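PDB 5CO3: FrnE protein from Deinococcus radiodurans, which probably acts as a cytoplasmic thiol-disulfide oxidoreductase of the DsbA-like thioredoxin class, making or rearranging disulfide bonds. Local coordinates for residues D145-Q150 with A162-L167; P60-A65 with V104-T109. All blocks are in the same frame, centred on the assembly; numbering follows the deposited sequence.

Interaction 1: residues D145-Q150 with A162-L167; sequences DLDTLQ and AARAAL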
loop_
_atom_site.group_PDB
_atom_site.type_symbol
_atom_site.label_atom_id
_atom_site.label_comp_id
_atom_site.label_asym_id
_atom_site.label_seq_id
_atom_site.Cartn_x
_atom_site.Cartn_y
_atom_site.Cartn_z
ATOM N N ASP A 145 17.970 5.340 -1.072
ATOM C CA ASP A 145 19.349 5.083 -0.651
ATOM C C ASP A 145 19.561 3.631 -0.197
ATOM O O ASP A 145 18.826 3.135 0.654
ATOM C CB ASP A 145 19.732 6.048 0.466
ATOM C CG ASP A 145 21.149 5.838 0.951
ATOM O OD1 ASP A 145 22.090 6.150 0.192
ATOM O OD2 ASP A 145 21.319 5.367 2.095
ATOM N N LEU A 146 20.569 2.953 -0.754
ATOM C CA LEU A 146 20.736 1.518 -0.478
ATOM C C LEU A 146 21.075 1.216 0.990
ATOM O O LEU A 146 20.533 0.269 1.565
ATOM C CB LEU A 146 21.794 0.912 -1.397
ATOM C CG LEU A 146 21.335 0.757 -2.848
ATOM C CD1 LEU A 146 22.489 0.319 -3.752
ATOM C CD2 LEU A 146 20.183 -0.227 -2.926
ATOM N N ASP A 147 21.968 1.999 1.586
ATOM C CA ASP A 147 22.276 1.872 3.015
ATOM C C ASP A 147 20.990 1.914 3.837
ATOM O O ASP A 147 20.740 1.060 4.688
ATOM C CB ASP A 147 23.197 3.003 3.478
ATOM C CG ASP A 147 24.673 2.690 3.307
ATOM O OD1 ASP A 147 25.057 1.867 2.441
ATOM O OD2 ASP A 147 25.454 3.302 4.059
ATOM N N THR A 148 20.189 2.935 3.570
ATOM C CA THR A 148 18.931 3.130 4.272
ATOM C C THR A 148 18.016 1.923 4.103
ATOM O O THR A 148 17.471 1.421 5.091
ATOM C CB THR A 148 18.240 4.402 3.774
ATOM O OG1 THR A 148 19.115 5.517 3.996
ATOM C CG2 THR A 148 16.934 4.631 4.523
ATOM N N LEU A 149 17.868 1.439 2.869
ATOM C CA LEU A 149 16.982 0.305 2.607
ATOM C C LEU A 149 17.460 -0.975 3.304
ATOM O O LEU A 149 16.648 -1.742 3.839
ATOM C CB LEU A 149 16.846 0.065 1.098
ATOM C CG LEU A 149 16.046 1.130 0.346
ATOM C CD1 LEU A 149 16.065 0.883 -1.150
ATOM C CD2 LEU A 149 14.581 1.180 0.861
ATOM N N GLN A 150 18.775 -1.187 3.322
ATOM C CA GLN A 150 19.343 -2.358 3.982
ATOM C C GLN A 150 19.061 -2.301 5.479
ATOM O O GLN A 150 18.675 -3.303 6.082
ATOM C CB GLN A 150 20.853 -2.465 3.737
ATOM C CG GLN A 150 21.483 -3.638 4.477
ATOM C CD GLN A 150 22.978 -3.760 4.242
ATOM O OE1 GLN A 150 23.698 -2.773 4.204
ATOM N NE2 GLN A 150 23.439 -4.978 4.075
ATOM N N ALA A 162 21.349 -10.251 2.336
ATOM C CA ALA A 162 20.629 -10.823 1.197
ATOM C C ALA A 162 19.687 -9.809 0.554
ATOM O O ALA A 162 19.582 -9.744 -0.672
ATOM C CB ALA A 162 19.853 -12.070 1.631
ATOM N N ALA A 163 19.011 -9.019 1.379
ATOM C CA ALA A 163 18.122 -7.973 0.875
ATOM C C ALA A 163 18.876 -6.986 -0.002
ATOM O O ALA A 163 18.446 -6.669 -1.120
ATOM C CB ALA A 163 17.446 -7.230 2.028
ATOM N N ARG A 164 20.000 -6.500 0.513
ATOM C CA ARG A 164 20.814 -5.556 -0.245
ATOM C C ARG A 164 21.323 -6.179 -1.540
ATOM O O ARG A 164 21.334 -5.526 -2.591
ATOM C CB ARG A 164 21.977 -5.054 0.604
ATOM C CG ARG A 164 22.734 -3.933 -0.076
ATOM C CD ARG A 164 23.649 -3.210 0.876
ATOM N NE ARG A 164 24.236 -2.050 0.211
ATOM C CZ ARG A 164 24.541 -0.918 0.825
ATOM N NH1 ARG A 164 24.322 -0.793 2.122
ATOM N NH2 ARG A 164 25.081 0.083 0.138
ATOM N N ALA A 165 21.733 -7.445 -1.477
ATOM C CA ALA A 165 22.194 -8.140 -2.675
ATOM C C ALA A 165 21.073 -8.180 -3.701
ATOM O O ALA A 165 21.287 -7.924 -4.878
ATOM C CB ALA A 165 22.673 -9.559 -2.338
ATOM N N ALA A 166 19.857 -8.462 -3.237
ATOM C CA ALA A 166 18.717 -8.533 -4.140
ATOM C C ALA A 166 18.442 -7.176 -4.782
ATOM O O ALA A 166 18.114 -7.094 -5.964
ATOM C CB ALA A 166 17.475 -9.036 -3.402
ATOM N N LEU A 167 18.583 -6.113 -4.001
ATOM C CA LEU A 167 18.379 -4.755 -4.508
ATOM C C LEU A 167 19.448 -4.377 -5.556
ATOM O O LEU A 167 19.114 -3.881 -6.629
ATOM C CB LEU A 167 18.382 -3.750 -3.359
ATOM C CG LEU A 167 17.182 -3.867 -2.397
ATOM C CD1 LEU A 167 17.286 -2.838 -1.295
ATOM C CD2 LEU A 167 15.846 -3.733 -3.135
#
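Arg164 reaches from helix 160-169 to the N-terminal turn of helix 146-156 and carries most of the polar contact in this roughly antiparallel pair of helices, whose short segments run 139° apart. The chain leaves the backbone with CG anti to N (chi1 -172°) and stays extended to NE, long enough to reach across to the other helix. Its CB packs against Gln150 NE2 at 3.8 Å, and CD lies on the same amide, 3.5 Å from Gln150 CD. NE turns back to its own helix, in a long, weak ion pair with Glu168. At the tip NH1 donates to Gln150 OE1 over 2.9 Å, from above the carbonyl plane, and also to Asp147 OD1 at 2.8 Å. NH2 donates to that same OD1 at 2.9 Å, so one carboxylate oxygen takes the whole end-on grip, the carboxylate and guanidinium planes lying 71° apart. This holds for the conformer described; the arginine has a second, and the grip is probably not permanent. Leu146 CB covers one guanidinium face. Were Gln150 replaced by an alanine, NH1 would probably lose its second acceptor and the aliphatic part of Arg164 the amide it lies against. On the buried side, Leu167 CD1 meets Leu149 CB at 3.8 Å, next to helix 110-121. The chemistry is divided by depth: leucines pack inside, while a charged pair and an amide link the helices nearer solvent.

Interaction 2: residues P60-A65 with V104-T109; sequences PLNPIA and VKLANT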
loop_
_atom_site.group_PDB
_atom_site.type_symbol
_atom_site.label_atom_id
_atom_site.label_comp_id
_atom_site.label_asym_id
_atom_site.label_seq_id
_atom_site.Cartn_x
_atom_site.Cartn_y
_atom_site.Cartn_z
ATOM N N PRO A 60 16.308 10.147 -8.661
ATOM C CA PRO A 60 16.688 9.349 -7.483
ATOM C C PRO A 60 16.386 10.080 -6.171
ATOM O O PRO A 60 15.747 9.520 -5.264
ATOM C CB PRO A 60 18.194 9.145 -7.681
ATOM C CG PRO A 60 18.340 9.110 -9.149
ATOM C CD PRO A 60 17.383 10.159 -9.669
ATOM N N LEU A 61 16.811 11.333 -6.091
ATOM C CA LEU A 61 16.483 12.183 -4.964
ATOM C C LEU A 61 16.320 13.629 -5.416
ATOM O O LEU A 61 17.264 14.245 -5.891
ATOM C CB LEU A 61 17.554 12.090 -3.881
ATOM C CG LEU A 61 17.314 12.954 -2.640
ATOM C CD1 LEU A 61 16.078 12.466 -1.901
ATOM C CD2 LEU A 61 18.521 12.948 -1.724
ATOM N N ASN A 62 15.109 14.154 -5.254
ATOM C CA ASN A 62 14.798 15.556 -5.550
ATOM C C ASN A 62 15.009 16.358 -4.264
ATOM O O ASN A 62 14.329 16.103 -3.276
ATOM C CB ASN A 62 13.350 15.651 -6.052
ATOM C CG ASN A 62 12.943 17.051 -6.448
ATOM O OD1 ASN A 62 13.663 18.010 -6.214
ATOM N ND2 ASN A 62 11.762 17.171 -7.042
ATOM N N PRO A 63 15.949 17.316 -4.268
ATOM C CA PRO A 63 16.364 18.013 -3.039
ATOM C C PRO A 63 15.340 18.978 -2.436
ATOM O O PRO A 63 15.561 19.468 -1.331
ATOM C CB PRO A 63 17.604 18.795 -3.490
ATOM C CG PRO A 63 17.363 19.060 -4.946
ATOM C CD PRO A 63 16.669 17.810 -5.456
ATOM N N ILE A 64 14.247 19.258 -3.134
ATOM C CA ILE A 64 13.365 20.334 -2.689
ATOM C C ILE A 64 12.424 19.893 -1.569
ATOM O O ILE A 64 12.211 18.697 -1.346
ATOM C CB ILE A 64 12.545 20.906 -3.870
ATOM C CG1 ILE A 64 11.523 19.884 -4.386
ATOM C CG2 ILE A 64 13.479 21.343 -5.003
ATOM C CD1 ILE A 64 10.824 20.351 -5.661
ATOM N N ALA A 65 11.883 20.874 -0.849
ATOM C CA ALA A 65 10.953 20.591 0.239
ATOM C C ALA A 65 9.688 19.968 -0.327
ATOM O O ALA A 65 9.254 20.334 -1.418
ATOM C CB ALA A 65 10.629 21.861 0.994
ATOM N N VAL A 104 10.669 15.232 4.927
ATOM C CA VAL A 104 10.469 14.259 3.860
ATOM C C VAL A 104 11.534 14.395 2.771
ATOM O O VAL A 104 11.846 15.504 2.320
ATOM C CB VAL A 104 9.066 14.397 3.233
ATOM C CG1 VAL A 104 9.023 13.819 1.821
ATOM C CG2 VAL A 104 8.052 13.654 4.124
ATOM N N LYS A 105 12.079 13.252 2.365
ATOM C CA LYS A 105 13.060 13.212 1.269
ATOM C C LYS A 105 12.355 12.717 0.021
ATOM O O LYS A 105 11.856 11.583 -0.014
ATOM C CB LYS A 105 14.225 12.302 1.634
ATOM C CG LYS A 105 14.882 12.671 2.949
ATOM C CD LYS A 105 15.520 14.054 2.910
ATOM C CE LYS A 105 16.349 14.296 4.182
ATOM N NZ LYS A 105 15.490 14.189 5.429
ATOM N N LEU A 106 12.278 13.572 -0.998
ATOM C CA LEU A 106 11.497 13.241 -2.186
ATOM C C LEU A 106 12.269 12.283 -3.081
ATOM O O LEU A 106 12.871 12.684 -4.085
ATOM C CB LEU A 106 11.112 14.512 -2.948
ATOM C CG LEU A 106 10.152 15.454 -2.217
ATOM C CD1 LEU A 106 9.960 16.740 -3.026
ATOM C CD2 LEU A 106 8.819 14.776 -1.965
ATOM N N ALA A 107 12.235 11.012 -2.698
ATOM C CA ALA A 107 13.024 9.966 -3.333
ATOM C C ALA A 107 12.203 9.168 -4.338
ATOM O O ALA A 107 10.993 8.966 -4.150
ATOM C CB ALA A 107 13.603 9.023 -2.258
ATOM N N ASN A 108 12.863 8.707 -5.398
ATOM C CA ASN A 108 12.276 7.705 -6.291
ATOM C C ASN A 108 12.063 6.430 -5.478
ATOM O O ASN A 108 12.980 6.006 -4.786
ATOM C CB ASN A 108 13.204 7.452 -7.497
ATOM C CG ASN A 108 12.605 6.477 -8.502
ATOM O OD1 ASN A 108 12.460 5.289 -8.215
ATOM N ND2 ASN A 108 12.261 6.975 -9.690
ATOM N N THR A 109 10.872 5.826 -5.552
ATOM C CA THR A 109 10.525 4.689 -4.674
ATOM C C THR A 109 10.658 3.297 -5.309
ATOM O O THR A 109 10.249 2.302 -4.707
ATOM C CB THR A 109 9.075 4.825 -4.129
ATOM O OG1 THR A 109 8.141 4.919 -5.214
ATOM C CG2 THR A 109 8.963 6.070 -3.253
HETATM O O HOH W 1 13.143 16.321 -0.418
#
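Leu61 and Ala107 face each other as the non-hydrogen-bonded pair of a minimal antiparallel beta ladder, two short, weakly bonded strands that stand apart from the main sheet of the thioredoxin-like fold. The close-set part is the backbone. Asn62 N donates to Leu106 O over 2.9 Å, nearly straight at 170°, while at the other end Asn108 N donates to Pro60 O at 3.0 Å. Between them Ala107 CA lies 3.4 Å from the same Pro60 oxygen, a CA-H...O contact that adds to the grip. Leu106 is the centre of an inverse gamma turn, and its side chain lies along the 62-64 backbone, with CD1 3.4 Å from Ile64 O. With CG anti to the carbonyl carbon (chi1 -66°), the chain carries CD1 against Ile64, 3.8 Å from CG1, the two side chains meeting at a slant, while its CB packs on Asn62 CB. Leu106 also touches Tyr136 of helix 125-137, and Ile64 touches Met72 of helix 66-74.

The other face is looser. There Leu61 CD1 only grazes Ala107 CB at 4.3 Å and rests instead near the Leu106 carbonyl and Lys105 CB. Lys105 bends away, so that its ammonium group is held by the carbonyls of Arg103 and Gly140. Pro60 lies exposed at one end of the ladder, whereas the amide of Asn108 turns to Ala58 O and Phe110 N. Past Asn62 the two backbones diverge, and direct strand pairing gives way to a bridging water. That water accepts from Leu106 N at 2.9 Å and lies within hydrogen-bonding distance of Ile64 O (2.7 Å) and Asn62 O, acceptors that compete for its protons.

How the interactions relate
From the N terminus, the chain passes through strands 12-18 and 45-51 of the main sheet before reaching 60-65. Interaction 2 then closes a loop of 38 residues, largely helical, that includes helices 66-74 and 78-93. After 104-109 the chain runs on through helices 110-121 and 125-137, and interaction 1 closes a much shorter excursion of 11 residues between two successive helices. The loops follow in series, neither nested nor crossed. The contact centres lie about 18 Å apart. Pro60 and Ala107 of interaction 2 touch Asn144 and Asn142, in the loop leading into helix 146-156. Helix 110-121, which begins after interaction 2, packs against both helices of interaction 1 and so runs from one contact to the other.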